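Local coordinates for ABC transporter (Thermotoga maritima, PDB 1JI0), which binds ATP and probably hydrolyses it to power the uptake of branched-chain amino acids across the membrane, at residues Q10-Y15 / L49-G54; I19-G24 / K45-S50. One frame throughout, in Å; residues are numbered along the deposited sequence.

Contact 1: Q10-Y15 / L49-G54; sequences QSLHVY and LSAIAG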
loop_
_atom_site.group_PDB
_atom_site.type_symbol
_atom_site.label_atom_id
_atom_site.label_comp_id
_atom_site.label_asym_id
_atom_site.label_seq_id
_atom_site.Cartn_x
_atom_site.Cartn_y
_atom_site.Cartn_z
ATOM N N GLN A 10 3.368 10.887 13.456
ATOM C CA GLN A 10 4.226 11.410 14.516
ATOM C C GLN A 10 4.042 10.636 15.816
ATOM O O GLN A 10 2.922 10.499 16.304
ATOM C CB GLN A 10 3.925 12.891 14.776
ATOM C CG GLN A 10 3.888 13.760 13.533
ATOM C CD GLN A 10 3.694 15.230 13.861
ATOM O OE1 GLN A 10 2.920 15.584 14.756
ATOM N NE2 GLN A 10 4.390 16.094 13.132
ATOM N N SER A 11 5.148 10.139 16.364
ATOM C CA SER A 11 5.151 9.388 17.621
ATOM C C SER A 11 3.889 8.553 17.820
ATOM O O SER A 11 3.228 8.650 18.854
ATOM C CB SER A 11 5.314 10.356 18.799
ATOM O OG SER A 11 6.485 11.149 18.647
ATOM N N LEU A 12 3.564 7.738 16.821
ATOM C CA LEU A 12 2.378 6.895 16.858
ATOM C C LEU A 12 2.507 5.734 17.832
ATOM O O LEU A 12 3.518 5.035 17.849
ATOM C CB LEU A 12 2.079 6.342 15.461
ATOM C CG LEU A 12 0.985 5.270 15.346
ATOM C CD1 LEU A 12 -0.351 5.840 15.781
ATOM C CD2 LEU A 12 0.907 4.756 13.916
ATOM N N HIS A 13 1.468 5.549 18.643
ATOM C CA HIS A 13 1.404 4.459 19.614
ATOM C C HIS A 13 0.098 3.729 19.376
ATOM O O HIS A 13 -0.951 4.356 19.238
ATOM C CB HIS A 13 1.432 4.992 21.050
ATOM C CG HIS A 13 2.810 5.211 21.582
ATOM N ND1 HIS A 13 3.546 4.208 22.176
ATOM C CD2 HIS A 13 3.611 6.302 21.561
ATOM C CE1 HIS A 13 4.741 4.671 22.496
ATOM N NE2 HIS A 13 4.807 5.940 22.133
ATOM N N VAL A 14 0.158 2.406 19.311
ATOM C CA VAL A 14 -1.051 1.627 19.103
ATOM C C VAL A 14 -1.078 0.456 20.067
ATOM O O VAL A 14 -0.127 -0.324 20.147
ATOM C CB VAL A 14 -1.156 1.104 17.663
ATOM C CG1 VAL A 14 -2.403 0.239 17.512
ATOM C CG2 VAL A 14 -1.221 2.278 16.689
ATOM N N TYR A 15 -2.176 0.360 20.809
ATOM C CA TYR A 15 -2.379 -0.698 21.790
ATOM C C TYR A 15 -3.680 -1.396 21.457
ATOM O O TYR A 15 -4.686 -0.744 21.200
ATOM C CB TYR A 15 -2.529 -0.122 23.196
ATOM C CG TYR A 15 -1.347 0.626 23.763
ATOM C CD1 TYR A 15 -0.465 0.006 24.649
ATOM C CD2 TYR A 15 -1.169 1.986 23.500
ATOM C CE1 TYR A 15 0.556 0.728 25.272
ATOM C CE2 TYR A 15 -0.156 2.714 24.111
ATOM C CZ TYR A 15 0.701 2.085 24.999
ATOM O OH TYR A 15 1.674 2.819 25.639
ATOM N N LEU A 49 -0.720 0.413 9.055
ATOM C CA LEU A 49 -1.631 0.790 7.979
ATOM C C LEU A 49 -3.067 0.890 8.482
ATOM O O LEU A 49 -3.835 1.749 8.030
ATOM C CB LEU A 49 -1.588 -0.229 6.836
ATOM C CG LEU A 49 -0.294 -0.456 6.056
ATOM C CD1 LEU A 49 -0.577 -1.405 4.908
ATOM C CD2 LEU A 49 0.242 0.853 5.511
ATOM N N SER A 50 -3.435 -0.003 9.398
ATOM C CA SER A 50 -4.781 -0.005 9.957
ATOM C C SER A 50 -5.014 1.272 10.746
ATOM O O SER A 50 -6.073 1.882 10.641
ATOM C CB SER A 50 -4.990 -1.220 10.865
ATOM O OG SER A 50 -5.056 -2.416 10.098
ATOM N N ALA A 51 -4.022 1.671 11.538
ATOM C CA ALA A 51 -4.136 2.885 12.330
ATOM C C ALA A 51 -4.346 4.060 11.378
ATOM O O ALA A 51 -5.276 4.852 11.545
ATOM C CB ALA A 51 -2.883 3.086 13.163
ATOM N N ILE A 52 -3.492 4.156 10.364
ATOM C CA ILE A 52 -3.593 5.235 9.387
ATOM C C ILE A 52 -4.982 5.279 8.761
ATOM O O ILE A 52 -5.548 6.359 8.568
ATOM C CB ILE A 52 -2.534 5.078 8.262
ATOM C CG1 ILE A 52 -1.126 5.297 8.831
ATOM C CG2 ILE A 52 -2.813 6.072 7.146
ATOM C CD1 ILE A 52 0.002 4.885 7.883
ATOM N N ALA A 53 -5.533 4.105 8.450
ATOM C CA ALA A 53 -6.859 4.004 7.834
ATOM C C ALA A 53 -7.987 4.129 8.861
ATOM O O ALA A 53 -9.167 4.100 8.507
ATOM C CB ALA A 53 -6.987 2.679 7.086
ATOM N N GLY A 54 -7.615 4.254 10.131
ATOM C CA GLY A 54 -8.604 4.380 11.190
ATOM C C GLY A 54 -9.350 3.094 11.505
ATOM O O GLY A 54 -10.513 3.133 11.916
#
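Where the antiparallel beta-sheet of this ABC ATPase lies against the helix that follows the Walker A loop, Leu12 and Val14 of strand 5-16 converge on the methyl group of Ala51. It is a compact example of how a sheet can dock on a helix: alternate strand residues face the helix, and a small helical residue lets them come close. Val14 CG2 lies 4.0 Å from Ala51 CB, and Leu12 CD2 lies 4.2 Å from the same carbon, so one methyl serves two branched chains. In Val14 the CG1 branch stands anti to the backbone N (chi1 177°), leaving CG2, beside that N, as the branch that touches the helix. Of the two terminal methyls of Leu12, CD2 is the nearer, with CD1 a little farther off. The interaction is purely apolar, with no hydrogen bond across it, and buries a modest 93 Å². The backbones remain well apart, the nearest pair of CA atoms, Val14 and Ala51, being 7.5 Å from each other.

Both segments change course beside the contact. A G1 beta bulge sets Ser11 and Leu12 together opposite Ile25, at the first of the two strand residues that face the helix. The helix itself ends in a Schellman motif, in which Gly54 takes a positive phi of 73° and its N bonds to Ala51 O at 2.8 Å. Ala51 thus anchors the helix end through its carbonyl while its methyl meets the strand. Around this core, Val56 also packs on Ala51 and Ala58 on Leu12, while His13 is hydrogen-bonded to His20 of strand 19-23. Leu49 and Ile52 pack on strands 160-164 and 192-196, which places the helix between the antiparallel sheet and the mixed sheet of the ATPase core.

Contact 2: I19-G24 / K45-S50; sequences IHAIKG and KTTTLS. With ATP (adenosine-5'-triphosphate), chain B.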
loop_
_atom_site.group_PDB
_atom_site.type_symbol
_atom_site.label_atom_id
_atom_site.label_comp_id
_atom_site.label_asym_id
_atom_site.label_seq_id
_atom_site.Cartn_x
_atom_site.Cartn_y
_atom_site.Cartn_z
ATOM N N ILE A 19 -1.428 -6.181 23.930
ATOM C CA ILE A 19 -0.142 -5.861 23.332
ATOM C C ILE A 19 0.003 -4.404 22.921
ATOM O O ILE A 19 -0.955 -3.755 22.509
ATOM C CB ILE A 19 0.146 -6.772 22.105
ATOM C CG1 ILE A 19 -0.907 -6.563 21.018
ATOM C CG2 ILE A 19 0.136 -8.233 22.529
ATOM C CD1 ILE A 19 -0.667 -5.352 20.152
ATOM N N HIS A 20 1.224 -3.907 23.063
ATOM C CA HIS A 20 1.586 -2.545 22.696
ATOM C C HIS A 20 2.247 -2.711 21.322
ATOM O O HIS A 20 3.471 -2.705 21.206
ATOM C CB HIS A 20 2.589 -2.007 23.715
ATOM C CG HIS A 20 2.979 -0.582 23.494
ATOM N ND1 HIS A 20 3.988 0.028 24.207
ATOM C CD2 HIS A 20 2.487 0.360 22.655
ATOM C CE1 HIS A 20 4.101 1.285 23.816
ATOM N NE2 HIS A 20 3.202 1.512 22.876
ATOM N N ALA A 21 1.417 -2.879 20.297
ATOM C CA ALA A 21 1.861 -3.103 18.926
ATOM C C ALA A 21 2.841 -2.079 18.352
ATOM O O ALA A 21 3.925 -2.445 17.906
ATOM C CB ALA A 21 0.652 -3.223 18.021
ATOM N N ILE A 22 2.453 -0.806 18.340
ATOM C CA ILE A 22 3.317 0.246 17.817
ATOM C C ILE A 22 3.747 1.119 18.983
ATOM O O ILE A 22 2.907 1.636 19.712
ATOM C CB ILE A 22 2.585 1.102 16.769
ATOM C CG1 ILE A 22 1.996 0.210 15.673
ATOM C CG2 ILE A 22 3.551 2.100 16.159
ATOM C CD1 ILE A 22 3.034 -0.612 14.918
ATOM N N LYS A 23 5.052 1.284 19.157
ATOM C CA LYS A 23 5.564 2.063 20.277
ATOM C C LYS A 23 6.216 3.404 19.955
ATOM O O LYS A 23 7.386 3.601 20.253
ATOM C CB LYS A 23 6.556 1.208 21.063
ATOM C CG LYS A 23 6.054 -0.202 21.327
ATOM C CD LYS A 23 7.140 -1.056 21.945
ATOM C CE LYS A 23 6.659 -2.475 22.174
ATOM N NZ LYS A 23 7.761 -3.320 22.692
ATOM N N GLY A 24 5.455 4.321 19.365
ATOM C CA GLY A 24 5.974 5.648 19.054
ATOM C C GLY A 24 6.834 5.769 17.808
ATOM O O GLY A 24 8.002 6.136 17.890
ATOM N N LYS A 45 3.461 -4.069 10.975
ATOM C CA LYS A 45 3.233 -3.444 9.675
ATOM C C LYS A 45 1.765 -3.193 9.321
ATOM O O LYS A 45 1.402 -2.086 8.928
ATOM C CB LYS A 45 3.897 -4.290 8.576
ATOM C CG LYS A 45 5.402 -4.442 8.732
ATOM C CD LYS A 45 6.012 -5.235 7.579
ATOM C CE LYS A 45 5.422 -6.636 7.473
ATOM N NZ LYS A 45 5.673 -7.452 8.697
ATOM N N THR A 46 0.932 -4.224 9.431
ATOM C CA THR A 46 -0.495 -4.110 9.124
ATOM C C THR A 46 -1.176 -3.183 10.125
ATOM O O THR A 46 -2.080 -2.433 9.769
ATOM C CB THR A 46 -1.200 -5.483 9.180
ATOM O OG1 THR A 46 -0.739 -6.295 8.099
ATOM C CG2 THR A 46 -2.717 -5.327 9.056
ATOM N N THR A 47 -0.738 -3.245 11.376
ATOM C CA THR A 47 -1.305 -2.401 12.412
ATOM C C THR A 47 -1.055 -0.939 12.041
ATOM O O THR A 47 -1.943 -0.102 12.177
ATOM C CB THR A 47 -0.682 -2.715 13.787
ATOM O OG1 THR A 47 -0.973 -4.073 14.137
ATOM C CG2 THR A 47 -1.256 -1.796 14.870
ATOM N N THR A 48 0.145 -0.640 11.546
ATOM C CA THR A 48 0.465 0.727 11.155
ATOM C C THR A 48 -0.501 1.221 10.090
ATOM O O THR A 48 -1.055 2.314 10.216
ATOM C CB THR A 48 1.912 0.843 10.635
ATOM O OG1 THR A 48 2.814 0.502 11.694
ATOM C CG2 THR A 48 2.209 2.266 10.163
ATOM N N LEU A 49 -0.720 0.413 9.055
ATOM C CA LEU A 49 -1.631 0.790 7.979
ATOM C C LEU A 49 -3.067 0.890 8.482
ATOM O O LEU A 49 -3.835 1.749 8.030
ATOM C CB LEU A 49 -1.588 -0.229 6.836
ATOM C CG LEU A 49 -0.294 -0.456 6.056
ATOM C CD1 LEU A 49 -0.577 -1.405 4.908
ATOM C CD2 LEU A 49 0.242 0.853 5.511
ATOM N N SER A 50 -3.435 -0.003 9.398
ATOM C CA SER A 50 -4.781 -0.005 9.957
ATOM C C SER A 50 -5.014 1.272 10.746
ATOM O O SER A 50 -6.073 1.882 10.641
ATOM C CB SER A 50 -4.990 -1.220 10.865
ATOM O OG SER A 50 -5.056 -2.416 10.098
HETATM P PG ATP B . 0.869 -8.768 8.464
HETATM O O1G ATP B . 1.060 -10.111 7.886
HETATM O O2G ATP B . 1.298 -7.650 7.596
HETATM O O3G ATP B . -0.459 -8.608 9.158
HETATM P PB ATP B . 2.477 -7.450 10.546
HETATM O O1B ATP B . 3.920 -7.641 10.898
HETATM O O2B ATP B . 2.085 -6.221 9.881
HETATM O O3B ATP B . 1.993 -8.707 9.626
HETATM P PA ATP B . 0.554 -6.982 12.716
HETATM O O1A ATP B . -0.716 -6.985 11.976
HETATM O O2A ATP B . 1.019 -5.696 13.297
HETATM O O3A ATP B . 1.684 -7.709 11.847
HETATM O "O5'" ATP B . 0.440 -8.050 13.851
HETATM C "C5'" ATP B . 1.538 -8.318 14.729
HETATM C "C4'" ATP B . 1.309 -7.771 16.091
HETATM O "O4'" ATP B . 0.191 -8.506 16.668
HETATM C "C3'" ATP B . 2.469 -8.031 17.018
HETATM O "O3'" ATP B . 2.808 -6.818 17.718
HETATM C "C2'" ATP B . 1.971 -9.121 17.923
HETATM O "O2'" ATP B . 2.543 -9.106 19.226
HETATM C "C1'" ATP B . 0.481 -8.758 18.043
HETATM N N9 ATP B . -0.444 -9.838 18.560
HETATM C C8 ATP B . -1.730 -10.121 18.146
HETATM N N7 ATP B . -2.314 -11.106 18.770
HETATM C C5 ATP B . -1.344 -11.514 19.675
HETATM C C6 ATP B . -1.326 -12.542 20.668
HETATM N N6 ATP B . -2.378 -13.321 20.857
HETATM N N1 ATP B . -0.206 -12.711 21.424
HETATM C C2 ATP B . 0.851 -11.913 21.221
HETATM N N3 ATP B . 0.967 -10.909 20.324
HETATM C C4 ATP B . -0.192 -10.758 19.565
#
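The side chains of Ile22 and Thr47 run alongside each other in opposite senses, with Ile22 CG1 3.9 Å from Thr47 CG2. Against Thr48 the isoleucine stands nearly perpendicular, its CD1 3.4 Å from Thr48 OG1. That hydroxyl is hydrogen-bonded to Gly44 O. Thr47 illustrates a division of labour within one side chain: OG1, anti to the carbonyl carbon (chi1 -62°), donates to ATP O2A at 2.7 Å, which leaves CG2, anti to the backbone N, to pack on Ile22 and on Ala21 CB. A classic beta bulge opposite Val14 lets the successive residues Ala21 and Ile22 both point to the helix. Ile19 CG2 approaches the adenine, 3.6 Å from ATP N3. At the phosphates Lys45, its chain bent at chi3 and chi4, brings NZ within 2.8 Å of ATP O1B and also bonds to Gly39 O, as expected of a Walker A lysine. A methionine in its place would probably leave O1B without this donor and Gly39 O without its partner. The strand and helix axes approach to 8.2 Å at 72°, with strand 5-16 packing on both through Val14 and Tyr16, and strand 192-196 touching Lys45 and Leu49.

From the N terminus the chain runs through 10-15, turns back into 19-24, continues by strands 25-30 and 34-38 to the Walker A loop, and enters helix 45-52. Contact 2 closes the inner loop, between 19-24 and 45-50; contact 1 closes the outer one around it, the two overlapping at Leu49 and Ser50. Nothing crosses. The two strands are antiparallel neighbours, joined by Val14 N and Ile22 O at 2.9 Å, so one sheet meets successive turns of one helix: contact 2 beside the nucleotide, contact 1 near the helix's C-terminal end. Together they tie the antiparallel sheet to the helix that follows core strand 34-38.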